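Local coordinates for protein endonuclease NucS (Pyrococcus abyssi, PDB 2VLD) that cleaves the 3' and 5' single-stranded ends of branched DNA, binds single-stranded DNA, forms a homodimer and interacts with PCNA, at residues 78-83 / 90-95. The protein carries 2 engineered substitutions. Numbering follows the deposited sequence.
Sequences PGSKVT and ISIRRR
Lys-81 and Ser-91 face each other as the antiparallel hydrogen-bonded pair of a beta hairpin whose strands, 81-83 and 90-92, run at 146° to one another. Two backbone bonds close this pair: Lys-81 N gives its hydrogen to Ser-91 O at 3.1 Å, and Ser-91 N returns one of the same length to Lys-81 O. Lys-81 O also receives a CA-H...O contact from Ile-90 CA at 3.2 Å.

One step along, Val-82 and Ile-90 form the non-hydrogen-bonded pair, on the face away from Lys-81 and Ser-91. With CG1 of Ile-90 anti to the backbone N (chi1 -171°), its CD1 reaches Val-82 CG2 at 3.5 Å. Two beta-branched residues suit this pair, being at ease in extended backbone; both are apolar, and Ile-90 is buried, packing on Leu-100 and Gln-76. Small Ser-80 lies beside Ile-92: its OG, hydrogen-bonded to Pro-77 O, is 3.7 Å from Ile-92 CB, so a buried hydroxyl is satisfied by its own chain next to hydrocarbon.

Gly-79 has a positive phi (106°), which glycine takes up easily, whereas a beta carbon is disfavoured there by the preceding carbonyl. Its O lies over one face of the Arg-94 guanidinium, toward the rim, 3.5 Å from NE.

The hairpin belongs to the N-terminal PH-like domain that contains the ssDNA-binding site, and strand 87-92 also pairs with strand 98-104. Paired amides and aliphatic packing hold the strands together, while Lys-81 and Arg-94 are exposed; Lys-81 NZ has a long, weak ion pair with Glu-23, and the carbonyl over the guanidinium is probably a mild electrostatic attraction.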
loop_
_atom_site.group_PDB
_atom_site.type_symbol
_atom_site.label_atom_id
_atom_site.label_comp_id
_atom_site.label_asym_id
_atom_site.label_seq_id
_atom_site.Cartn_x
_atom_site.Cartn_y
_atom_site.Cartn_z
ATOM N N PRO A 78 -9.947 -8.378 0.944
ATOM C CA PRO A 78 -11.227 -8.006 1.568
ATOM C C PRO A 78 -11.941 -9.242 2.114
ATOM O O PRO A 78 -11.942 -10.288 1.478
ATOM C CB PRO A 78 -12.030 -7.414 0.405
ATOM C CG PRO A 78 -11.003 -6.923 -0.551
ATOM C CD PRO A 78 -9.816 -7.826 -0.423
ATOM N N GLY A 79 -12.486 -9.123 3.313
ATOM C CA GLY A 79 -13.281 -10.191 3.893
ATOM C C GLY A 79 -12.573 -10.938 5.006
ATOM O O GLY A 79 -13.095 -11.940 5.517
ATOM N N SER A 80 -11.396 -10.453 5.381
ATOM C CA SER A 80 -10.617 -11.025 6.469
ATOM C C SER A 80 -10.957 -10.262 7.735
ATOM O O SER A 80 -11.183 -9.060 7.689
ATOM C CB SER A 80 -9.114 -10.892 6.184
ATOM O OG SER A 80 -8.764 -11.282 4.871
ATOM N N LYS A 81 -10.969 -10.957 8.867
ATOM C CA LYS A 81 -11.466 -10.397 10.134
ATOM C C LYS A 81 -10.304 -9.932 11.022
ATOM O O LYS A 81 -9.275 -10.601 11.100
ATOM C CB LYS A 81 -12.387 -11.420 10.830
ATOM C CG LYS A 81 -12.816 -11.105 12.270
ATOM C CD LYS A 81 -13.775 -9.919 12.377
ATOM C CE LYS A 81 -13.939 -9.485 13.833
ATOM N NZ LYS A 81 -14.795 -8.271 13.965
ATOM N N VAL A 82 -10.482 -8.783 11.675
ATOM C CA VAL A 82 -9.427 -8.146 12.461
ATOM C C VAL A 82 -9.647 -8.270 13.968
ATOM O O VAL A 82 -10.773 -8.136 14.452
ATOM C CB VAL A 82 -9.270 -6.654 12.099
ATOM C CG1 VAL A 82 -7.969 -6.103 12.665
ATOM C CG2 VAL A 82 -9.285 -6.459 10.588
ATOM N N THR A 83 -8.556 -8.489 14.698
ATOM C CA THR A 83 -8.578 -8.826 16.112
ATOM C C THR A 83 -7.386 -8.181 16.812
ATOM O O THR A 83 -6.327 -8.060 16.209
ATOM C CB THR A 83 -8.547 -10.365 16.262
ATOM O OG1 THR A 83 -9.887 -10.857 16.307
ATOM C CG2 THR A 83 -7.825 -10.812 17.514
ATOM N N ILE A 90 -5.096 -10.577 11.333
ATOM C CA ILE A 90 -6.130 -10.703 10.333
ATOM C C ILE A 90 -6.163 -12.158 9.897
ATOM O O ILE A 90 -5.156 -12.702 9.427
ATOM C CB ILE A 90 -5.980 -9.639 9.181
ATOM C CG1 ILE A 90 -7.199 -9.644 8.259
ATOM C CG2 ILE A 90 -4.757 -9.849 8.376
ATOM C CD1 ILE A 90 -7.761 -8.216 7.949
ATOM N N SER A 91 -7.302 -12.796 10.141
ATOM C CA SER A 91 -7.500 -14.186 9.784
ATOM C C SER A 91 -8.540 -14.284 8.694
ATOM O O SER A 91 -9.627 -13.706 8.792
ATOM C CB SER A 91 -7.961 -15.026 10.985
ATOM O OG SER A 91 -7.130 -14.819 12.105
ATOM N N ILE A 92 -8.189 -15.010 7.645
ATOM C CA ILE A 92 -9.158 -15.457 6.674
ATOM C C ILE A 92 -9.271 -16.967 6.893
ATOM O O ILE A 92 -8.380 -17.735 6.559
ATOM C CB ILE A 92 -8.841 -14.954 5.180
ATOM C CG1 ILE A 92 -10.011 -15.232 4.220
ATOM C CG2 ILE A 92 -7.530 -15.507 4.621
ATOM C CD1 ILE A 92 -10.194 -14.226 3.045
ATOM N N ARG A 93 -10.333 -17.387 7.555
ATOM C CA ARG A 93 -10.674 -18.801 7.519
ATOM C C ARG A 93 -11.719 -18.990 6.452
ATOM O O ARG A 93 -12.645 -19.794 6.607
ATOM C CB ARG A 93 -11.143 -19.351 8.868
ATOM C CG ARG A 93 -11.765 -18.362 9.816
ATOM C CD ARG A 93 -11.768 -19.028 11.152
ATOM N NE ARG A 93 -11.444 -18.156 12.271
ATOM C CZ ARG A 93 -10.694 -18.538 13.302
ATOM N NH1 ARG A 93 -10.175 -19.763 13.331
ATOM N NH2 ARG A 93 -10.444 -17.697 14.296
ATOM N N ARG A 94 -11.566 -18.229 5.368
ATOM C CA ARG A 94 -12.472 -18.327 4.233
ATOM C C ARG A 94 -11.988 -19.384 3.230
ATOM O O ARG A 94 -11.834 -19.141 2.028
ATOM C CB ARG A 94 -12.755 -16.957 3.604
ATOM C CG ARG A 94 -13.656 -16.063 4.453
ATOM C CD ARG A 94 -14.588 -15.240 3.559
ATOM N NE ARG A 94 -15.439 -14.319 4.317
ATOM C CZ ARG A 94 -16.109 -13.293 3.789
ATOM N NH1 ARG A 94 -16.039 -13.029 2.486
ATOM N NH2 ARG A 94 -16.849 -12.518 4.575
ATOM N N ARG A 95 -11.724 -20.558 3.800
ATOM C CA ARG A 95 -11.640 -21.849 3.109
ATOM C C ARG A 95 -10.281 -22.341 2.597
ATOM O O ARG A 95 -10.132 -23.544 2.300
ATOM C CB ARG A 95 -12.813 -22.125 2.149
ATOM C CG ARG A 95 -13.826 -23.080 2.777
ATOM C CD ARG A 95 -13.094 -24.137 3.614
ATOM N NE ARG A 95 -13.937 -25.216 4.121
ATOM C CZ ARG A 95 -13.625 -25.968 5.177
ATOM N NH1 ARG A 95 -12.501 -25.745 5.856
ATOM N NH2 ARG A 95 -14.440 -26.936 5.567
#